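Local coordinates for alpha-L-rhamnosidase (Streptomyces avermitilis, PDB 3W5M), which removes terminal alpha-L-rhamnose from plant glycosides such as naringin and rutin and from gum arabic, and binds L-rhamnose through a calcium-dependent carbohydrate-binding module, at residues L165-D179 with W203-S217. Residues are numbered along the deposited sequence; the frame is centred on the assembly and turned at random.
Sequences LPDDITGATLAISAD and WRRPAVIDVLDHVHS. With CA (calcium ion), chain B.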
loop_
_atom_site.group_PDB
_atom_site.type_symbol
_atom_site.label_atom_id
_atom_site.label_comp_id
_atom_site.label_asym_id
_atom_site.label_seq_id
_atom_site.Cartn_x
_atom_site.Cartn_y
_atom_site.Cartn_z
ATOM N N LEU A 165 -26.523 -14.170 39.828
ATOM C CA LEU A 165 -25.109 -13.861 39.584
ATOM C C LEU A 165 -24.385 -13.551 40.896
ATOM O O LEU A 165 -25.016 -13.080 41.835
ATOM C CB LEU A 165 -24.990 -12.684 38.613
ATOM C CG LEU A 165 -25.753 -12.837 37.285
ATOM C CD1 LEU A 165 -25.427 -11.671 36.372
ATOM C CD2 LEU A 165 -25.407 -14.164 36.605
ATOM N N PRO A 166 -23.050 -13.797 40.952
ATOM C CA PRO A 166 -22.343 -13.656 42.227
ATOM C C PRO A 166 -22.120 -12.203 42.627
ATOM O O PRO A 166 -22.333 -11.265 41.830
ATOM C CB PRO A 166 -20.995 -14.346 41.964
ATOM C CG PRO A 166 -20.792 -14.238 40.491
ATOM C CD PRO A 166 -22.164 -14.282 39.872
ATOM N N ASP A 167 -21.700 -12.016 43.871
ATOM C CA ASP A 167 -21.331 -10.705 44.366
ATOM C C ASP A 167 -20.003 -10.205 43.803
ATOM O O ASP A 167 -19.178 -10.996 43.320
ATOM C CB ASP A 167 -21.238 -10.745 45.896
ATOM C CG ASP A 167 -22.559 -11.094 46.557
ATOM O OD1 ASP A 167 -23.627 -10.705 46.047
ATOM O OD2 ASP A 167 -22.538 -11.758 47.605
ATOM N N ASP A 168 -19.795 -8.886 43.875
ATOM C CA ASP A 168 -18.495 -8.270 43.569
ATOM C C ASP A 168 -18.029 -8.504 42.137
ATOM O O ASP A 168 -16.875 -8.834 41.893
ATOM C CB ASP A 168 -17.427 -8.730 44.567
ATOM C CG ASP A 168 -17.710 -8.247 45.986
ATOM O OD1 ASP A 168 -18.323 -7.157 46.155
ATOM O OD2 ASP A 168 -17.337 -8.968 46.934
ATOM N N ILE A 169 -18.943 -8.312 41.201
ATOM C CA ILE A 169 -18.656 -8.457 39.795
ATOM C C ILE A 169 -17.799 -7.276 39.354
ATOM O O ILE A 169 -18.203 -6.122 39.519
ATOM C CB ILE A 169 -19.963 -8.494 38.972
ATOM C CG1 ILE A 169 -20.709 -9.805 39.210
ATOM C CG2 ILE A 169 -19.675 -8.305 37.487
ATOM C CD1 ILE A 169 -22.162 -9.785 38.751
ATOM N N THR A 170 -16.627 -7.558 38.792
ATOM C CA THR A 170 -15.772 -6.491 38.246
ATOM C C THR A 170 -15.837 -6.372 36.710
ATOM O O THR A 170 -15.420 -5.365 36.146
ATOM C CB THR A 170 -14.298 -6.636 38.693
ATOM O OG1 THR A 170 -13.797 -7.916 38.297
ATOM C CG2 THR A 170 -14.170 -6.511 40.215
ATOM N N GLY A 171 -16.358 -7.393 36.038
ATOM C CA GLY A 171 -16.414 -7.380 34.568
ATOM C C GLY A 171 -17.445 -8.366 34.058
ATOM O O GLY A 171 -17.707 -9.378 34.715
ATOM N N ALA A 172 -18.050 -8.063 32.906
ATOM C CA ALA A 172 -19.056 -8.953 32.322
ATOM C C ALA A 172 -19.020 -8.828 30.818
ATOM O O ALA A 172 -19.039 -7.720 30.280
ATOM C CB ALA A 172 -20.453 -8.634 32.849
ATOM N N THR A 173 -18.957 -9.962 30.130
ATOM C CA THR A 173 -18.988 -9.954 28.660
ATOM C C THR A 173 -19.978 -10.980 28.161
ATOM O O THR A 173 -20.170 -12.029 28.792
ATOM C CB THR A 173 -17.627 -10.272 28.014
ATOM O OG1 THR A 173 -17.214 -11.605 28.401
ATOM C CG2 THR A 173 -16.566 -9.225 28.407
ATOM N N LEU A 174 -20.619 -10.651 27.046
ATOM C CA LEU A 174 -21.525 -11.575 26.383
ATOM C C LEU A 174 -21.017 -11.871 24.982
ATOM O O LEU A 174 -20.815 -10.949 24.195
ATOM C CB LEU A 174 -22.942 -10.983 26.315
ATOM C CG LEU A 174 -23.977 -11.841 25.575
ATOM C CD1 LEU A 174 -24.283 -13.123 26.332
ATOM C CD2 LEU A 174 -25.266 -11.050 25.321
ATOM N N ALA A 175 -20.793 -13.151 24.678
ATOM C CA ALA A 175 -20.472 -13.563 23.309
ATOM C C ALA A 175 -21.729 -14.294 22.808
ATOM O O ALA A 175 -22.308 -15.093 23.530
ATOM C CB ALA A 175 -19.280 -14.507 23.300
ATOM N N ILE A 176 -22.162 -13.980 21.597
ATOM C CA ILE A 176 -23.460 -14.478 21.125
ATOM C C ILE A 176 -23.437 -14.573 19.597
ATOM O O ILE A 176 -22.854 -13.733 18.907
ATOM C CB ILE A 176 -24.617 -13.593 21.648
ATOM C CG1 ILE A 176 -26.001 -14.120 21.216
ATOM C CG2 ILE A 176 -24.441 -12.154 21.174
ATOM C CD1 ILE A 176 -27.162 -13.650 22.074
ATOM N N SER A 177 -24.038 -15.632 19.076
ATOM C CA SER A 177 -24.202 -15.776 17.654
ATOM C C SER A 177 -25.553 -16.444 17.382
ATOM O O SER A 177 -26.047 -17.175 18.239
ATOM C CB SER A 177 -23.078 -16.672 17.124
ATOM O OG SER A 177 -23.070 -16.659 15.703
ATOM N N ALA A 178 -26.146 -16.210 16.207
ATOM C CA ALA A 178 -27.366 -16.960 15.874
ATOM C C ALA A 178 -27.424 -17.258 14.400
ATOM O O ALA A 178 -26.983 -16.454 13.590
ATOM C CB ALA A 178 -28.624 -16.199 16.289
ATOM N N ASP A 179 -27.972 -18.422 14.090
ATOM C CA ASP A 179 -28.445 -18.751 12.760
ATOM C C ASP A 179 -29.976 -18.543 12.801
ATOM O O ASP A 179 -30.688 -19.430 13.280
ATOM C CB ASP A 179 -28.116 -20.231 12.513
ATOM C CG ASP A 179 -28.484 -20.694 11.096
ATOM O OD1 ASP A 179 -29.304 -20.025 10.468
ATOM O OD2 ASP A 179 -27.992 -21.740 10.649
ATOM N N TRP A 203 -24.046 -16.047 11.538
ATOM C CA TRP A 203 -23.766 -17.041 12.585
ATOM C C TRP A 203 -22.284 -17.400 12.654
ATOM O O TRP A 203 -21.795 -17.858 13.696
ATOM C CB TRP A 203 -24.609 -18.295 12.397
ATOM C CG TRP A 203 -24.437 -18.959 11.065
ATOM C CD1 TRP A 203 -25.220 -18.811 9.962
ATOM C CD2 TRP A 203 -23.416 -19.903 10.718
ATOM N NE1 TRP A 203 -24.738 -19.604 8.929
ATOM C CE2 TRP A 203 -23.638 -20.293 9.376
ATOM C CE3 TRP A 203 -22.342 -20.468 11.419
ATOM C CZ2 TRP A 203 -22.818 -21.220 8.719
ATOM C CZ3 TRP A 203 -21.528 -21.383 10.764
ATOM C CH2 TRP A 203 -21.777 -21.758 9.433
ATOM N N ARG A 204 -21.583 -17.214 11.526
ATOM C CA ARG A 204 -20.130 -17.412 11.452
ATOM C C ARG A 204 -19.328 -16.426 12.263
ATOM O O ARG A 204 -18.150 -16.687 12.560
ATOM C CB ARG A 204 -19.659 -17.295 10.010
ATOM C CG ARG A 204 -20.206 -18.364 9.087
ATOM C CD ARG A 204 -19.550 -18.233 7.721
ATOM N NE ARG A 204 -20.214 -19.078 6.741
ATOM C CZ ARG A 204 -19.978 -20.374 6.578
ATOM N NH1 ARG A 204 -19.076 -21.002 7.331
ATOM N NH2 ARG A 204 -20.653 -21.039 5.651
ATOM N N ARG A 205 -19.939 -15.291 12.602
ATOM C CA ARG A 205 -19.199 -14.167 13.195
ATOM C C ARG A 205 -19.849 -13.711 14.484
ATOM O O ARG A 205 -20.566 -12.704 14.501
ATOM C CB ARG A 205 -19.030 -12.992 12.206
ATOM C CG ARG A 205 -18.166 -13.351 10.989
ATOM C CD ARG A 205 -18.189 -12.309 9.884
ATOM N NE ARG A 205 -19.536 -12.033 9.396
ATOM C CZ ARG A 205 -20.162 -12.725 8.448
ATOM N NH1 ARG A 205 -19.573 -13.762 7.858
ATOM N NH2 ARG A 205 -21.398 -12.379 8.096
ATOM N N PRO A 206 -19.637 -14.479 15.567
ATOM C CA PRO A 206 -20.158 -14.092 16.886
ATOM C C PRO A 206 -19.716 -12.695 17.304
ATOM O O PRO A 206 -18.587 -12.302 17.032
ATOM C CB PRO A 206 -19.536 -15.127 17.839
ATOM C CG PRO A 206 -19.177 -16.274 16.988
ATOM C CD PRO A 206 -18.904 -15.752 15.605
ATOM N N ALA A 207 -20.606 -11.965 17.959
ATOM C CA ALA A 207 -20.294 -10.666 18.553
ATOM C C ALA A 207 -19.921 -10.852 20.018
ATOM O O ALA A 207 -20.465 -11.737 20.720
ATOM C CB ALA A 207 -21.479 -9.734 18.436
ATOM N N VAL A 208 -18.996 -10.011 20.483
ATOM C CA VAL A 208 -18.652 -9.941 21.895
ATOM C C VAL A 208 -19.002 -8.536 22.407
ATOM O O VAL A 208 -18.551 -7.549 21.843
ATOM C CB VAL A 208 -17.152 -10.241 22.138
ATOM C CG1 VAL A 208 -16.817 -10.158 23.629
ATOM C CG2 VAL A 208 -16.816 -11.629 21.636
ATOM N N ILE A 209 -19.805 -8.463 23.465
ATOM C CA ILE A 209 -20.357 -7.187 23.960
ATOM C C ILE A 209 -20.009 -7.050 25.438
ATOM O O ILE A 209 -20.221 -7.981 26.203
ATOM C CB ILE A 209 -21.904 -7.126 23.847
ATOM C CG1 ILE A 209 -22.391 -7.463 22.430
ATOM C CG2 ILE A 209 -22.430 -5.740 24.265
ATOM C CD1 ILE A 209 -22.924 -8.877 22.295
ATOM N N ASP A 210 -19.466 -5.904 25.843
ATOM C CA ASP A 210 -19.316 -5.641 27.271
ATOM C C ASP A 210 -20.694 -5.299 27.844
ATOM O O ASP A 210 -21.353 -4.415 27.334
ATOM C CB ASP A 210 -18.319 -4.497 27.539
ATOM C CG ASP A 210 -17.976 -4.356 29.030
ATOM O OD1 ASP A 210 -18.890 -4.098 29.847
ATOM O OD2 ASP A 210 -16.792 -4.524 29.400
ATOM N N VAL A 211 -21.106 -5.991 28.910
ATOM C CA VAL A 211 -22.440 -5.813 29.512
ATOM C C VAL A 211 -22.382 -5.479 31.001
ATOM O O VAL A 211 -23.375 -5.636 31.717
ATOM C CB VAL A 211 -23.356 -7.063 29.315
ATOM C CG1 VAL A 211 -23.717 -7.230 27.846
ATOM C CG2 VAL A 211 -22.694 -8.332 29.850
ATOM N N LEU A 212 -21.225 -5.019 31.469
ATOM C CA LEU A 212 -21.091 -4.661 32.879
ATOM C C LEU A 212 -22.144 -3.620 33.313
ATOM O O LEU A 212 -22.659 -3.698 34.439
ATOM C CB LEU A 212 -19.669 -4.194 33.198
ATOM C CG LEU A 212 -19.354 -3.761 34.642
ATOM C CD1 LEU A 212 -19.415 -4.937 35.594
ATOM C CD2 LEU A 212 -17.979 -3.100 34.702
ATOM N N ASP A 213 -22.467 -2.672 32.425
ATOM C CA ASP A 213 -23.461 -1.598 32.687
ATOM C C ASP A 213 -24.915 -2.064 32.804
ATOM O O ASP A 213 -25.794 -1.249 33.106
ATOM C CB ASP A 213 -23.373 -0.483 31.625
ATOM C CG ASP A 213 -23.591 -1.010 30.197
ATOM O OD1 ASP A 213 -23.398 -2.230 29.983
ATOM O OD2 ASP A 213 -23.937 -0.224 29.279
ATOM N N HIS A 214 -25.174 -3.357 32.565
ATOM C CA HIS A 214 -26.535 -3.924 32.665
ATOM C C HIS A 214 -26.676 -5.122 33.606
ATOM O O HIS A 214 -27.791 -5.532 33.890
ATOM C CB HIS A 214 -27.100 -4.292 31.288
ATOM C CG HIS A 214 -27.414 -3.107 30.437
ATOM N ND1 HIS A 214 -28.571 -2.371 30.586
ATOM C CD2 HIS A 214 -26.711 -2.509 29.448
ATOM C CE1 HIS A 214 -28.572 -1.376 29.716
ATOM N NE2 HIS A 214 -27.450 -1.432 29.020
ATOM N N VAL A 215 -25.571 -5.669 34.109
ATOM C CA VAL A 215 -25.657 -6.784 35.065
ATOM C C VAL A 215 -25.391 -6.384 36.511
ATOM O O VAL A 215 -24.746 -5.361 36.781
ATOM C CB VAL A 215 -24.745 -7.974 34.699
ATOM C CG1 VAL A 215 -25.077 -8.490 33.301
ATOM C CG2 VAL A 215 -23.284 -7.603 34.834
ATOM N N HIS A 216 -25.901 -7.193 37.430
ATOM C CA HIS A 216 -25.722 -6.949 38.853
ATOM C C HIS A 216 -25.739 -8.263 39.609
ATOM O O HIS A 216 -26.007 -9.317 39.044
ATOM C CB HIS A 216 -26.812 -5.993 39.373
ATOM C CG HIS A 216 -28.188 -6.351 38.914
ATOM N ND1 HIS A 216 -28.995 -7.234 39.599
ATOM C CD2 HIS A 216 -28.885 -5.980 37.812
ATOM C CE1 HIS A 216 -30.134 -7.382 38.945
ATOM N NE2 HIS A 216 -30.095 -6.625 37.864
ATOM N N SER A 217 -25.458 -8.211 40.900
ATOM C CA SER A 217 -25.497 -9.408 41.694
ATOM C C SER A 217 -26.945 -9.852 41.849
ATOM O O SER A 217 -27.870 -9.052 41.694
ATOM C CB SER A 217 -24.857 -9.140 43.062
ATOM O OG SER A 217 -25.790 -8.543 43.946
HETATM CA CA CA B . -31.071 -20.695 9.072
HETATM O O HOH W 1 -24.573 -8.542 46.828
HETATM O O HOH W 2 -16.491 -5.814 31.673
HETATM O O HOH W 3 -28.987 -22.022 8.180
HETATM O O HOH W 4 -32.158 -21.902 7.285
HETATM O O HOH W 5 -29.931 -19.894 6.887
#
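The W203 indole turns one face to the D179 carboxylate, with CD1 3.9 Å from D179 CG and the two planes 16° apart. Both residues bind L-rhamnose in the carbohydrate-binding module CBM67, a beta-sandwich. D179 OD1 binds the calcium ion at 2.4 Å, together with N180, N228 and the carbonyl of P233. D179 OD2 accepts hydrogen bonds from W292 and a water on the metal.

Strand 207-210 forms an edge of one sheet and runs antiparallel to strand 171-179. The backbones of L174 and I209 exchange two hydrogen bonds, as do those of I176 and A207. On the face turned to strand 181-186 of the other sheet, I209 CD1 packs against I176 CG2 at 3.8 Å. A172 CB sits against V215 CG2 at 3.6 Å and also meets V211 CG2. Outside the pair, T173 and A175 form backbone hydrogen bonds to strand 235-244.

The S177 side chain swings OG away from its own N (chi1 -170°), which brings it to the carbonyl of W203. P206 CG packs on S177 CB. An alanine at S177 removes the hydroxyl and would probably leave W203 O without this donor, with the 3-10 segment that carries the indole held less firmly. The bond from S177 OG to W203 O is 2.7 Å long and meets the carbonyl at a C=O...OG angle of 106°.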